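Local coordinates for protein galactose-1-phosphate uridylyltransferase (Pyrobaculum aerophilum str. IM2, PDB 6K9Z) that probably transfers uridylyl groups between UDP-glucose and hexose 1-phosphates, binding zinc and a uridine nucleotide, at residues 235-238 with 239-242. The protein carries 1 engineered substitution. Sequence-based numbering, arbitrary orientation.
Sequences CALK and QVAG
The carbonyl oxygen of A236 takes two backbone bonds: V240 N lies 2.8 Å from A236 O, close to the line of the C=O bond, whereas Q239 N approaches A236 O at 3.2 Å from above the carbonyl plane. The i to i+3 bond beside the i to i+4 one marks a tightening of the last turn, and Q239 N has just a weak bond left to C235 O. The next step is bridged by water: L237 O and A241 N, 4.4 Å apart, are joined through one molecule that donates to the former and accepts from the latter. Beyond it G242 N closes on Q239 O at 2.8 Å.

The Q239 side chain runs back along the helix toward C235, beside K311 and C312, because its chi1 of -9° almost eclipses CG with the backbone N. Q239 CG rests on C235 O at 3.4 Å, and Q239 NE2 lies 3.6 Å from C235 SG, alongside the disulfide to C312. An alanine in place of Q239 would probably leave C235 O without the methylene and the sulfur without the amide that lie against them. V240 turns to a different side of the helix, V240 CG1 lying 3.5 Å from L237 O and loosely against L237 CD2; both side chains also touch H202. The K238 amine is engaged elsewhere, in a salt bridge with D93. With G242 at positive phi (99°), this is the weakly bonded C-terminal end of helix 220-240, linked by the disulfide to the segment after helix 298-309 in the C-terminal HIT-related domain.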
loop_
_atom_site.group_PDB
_atom_site.type_symbol
_atom_site.label_atom_id
_atom_site.label_comp_id
_atom_site.label_asym_id
_atom_site.label_seq_id
_atom_site.Cartn_x
_atom_site.Cartn_y
_atom_site.Cartn_z
ATOM N N CYS A 235 -17.914 -12.925 9.162
ATOM C CA CYS A 235 -19.182 -12.626 9.860
ATOM C C CYS A 235 -18.902 -11.643 11.006
ATOM O O CYS A 235 -19.613 -10.637 11.146
ATOM C CB CYS A 235 -19.855 -13.905 10.328
ATOM S SG CYS A 235 -21.312 -13.644 11.365
ATOM N N ALA A 236 -17.842 -11.876 11.774
ATOM C CA ALA A 236 -17.487 -11.006 12.908
ATOM C C ALA A 236 -17.166 -9.593 12.395
ATOM O O ALA A 236 -17.609 -8.623 13.010
ATOM C CB ALA A 236 -16.321 -11.568 13.647
ATOM N N LEU A 237 -16.455 -9.483 11.281
ATOM C CA LEU A 237 -16.032 -8.163 10.746
ATOM C C LEU A 237 -17.285 -7.430 10.311
ATOM O O LEU A 237 -17.303 -6.206 10.501
ATOM C CB LEU A 237 -15.023 -8.297 9.597
ATOM C CG LEU A 237 -13.659 -8.789 10.058
ATOM C CD1 LEU A 237 -12.657 -8.847 8.911
ATOM C CD2 LEU A 237 -13.107 -7.900 11.152
ATOM N N LYS A 238 -18.283 -8.156 9.797
ATOM C CA LYS A 238 -19.508 -7.570 9.211
ATOM C C LYS A 238 -20.251 -6.810 10.297
ATOM O O LYS A 238 -20.974 -5.848 9.958
ATOM C CB LYS A 238 -20.375 -8.658 8.587
ATOM C CG LYS A 238 -21.160 -8.260 7.359
ATOM C CD LYS A 238 -21.922 -9.424 6.754
ATOM C CE LYS A 238 -22.768 -9.020 5.567
ATOM N NZ LYS A 238 -24.118 -9.612 5.623
ATOM N N GLN A 239 -20.137 -7.231 11.565
ATOM C CA GLN A 239 -20.894 -6.537 12.647
ATOM C C GLN A 239 -20.011 -5.857 13.705
ATOM O O GLN A 239 -20.566 -5.042 14.461
ATOM C CB GLN A 239 -21.831 -7.499 13.384
ATOM C CG GLN A 239 -21.972 -8.873 12.749
ATOM C CD GLN A 239 -22.519 -9.875 13.736
ATOM O OE1 GLN A 239 -23.436 -9.588 14.501
ATOM N NE2 GLN A 239 -21.946 -11.066 13.731
ATOM N N VAL A 240 -18.708 -6.145 13.773
ATOM C CA VAL A 240 -17.896 -5.549 14.872
ATOM C C VAL A 240 -18.092 -4.034 14.871
ATOM O O VAL A 240 -18.059 -3.467 15.931
ATOM C CB VAL A 240 -16.409 -5.948 14.793
ATOM C CG1 VAL A 240 -15.747 -5.421 13.530
ATOM C CG2 VAL A 240 -15.653 -5.491 16.033
ATOM N N ALA A 241 -18.314 -3.401 13.723
ATOM C CA ALA A 241 -18.511 -1.923 13.674
ATOM C C ALA A 241 -20.007 -1.546 13.546
ATOM O O ALA A 241 -20.280 -0.375 13.514
ATOM C CB ALA A 241 -17.640 -1.321 12.582
ATOM N N GLY A 242 -20.964 -2.463 13.486
ATOM C CA GLY A 242 -22.392 -2.071 13.449
ATOM C C GLY A 242 -22.973 -2.097 12.038
ATOM O O GLY A 242 -24.199 -2.291 11.920
HETATM O O HOH W 1 -18.388 -3.944 10.925
#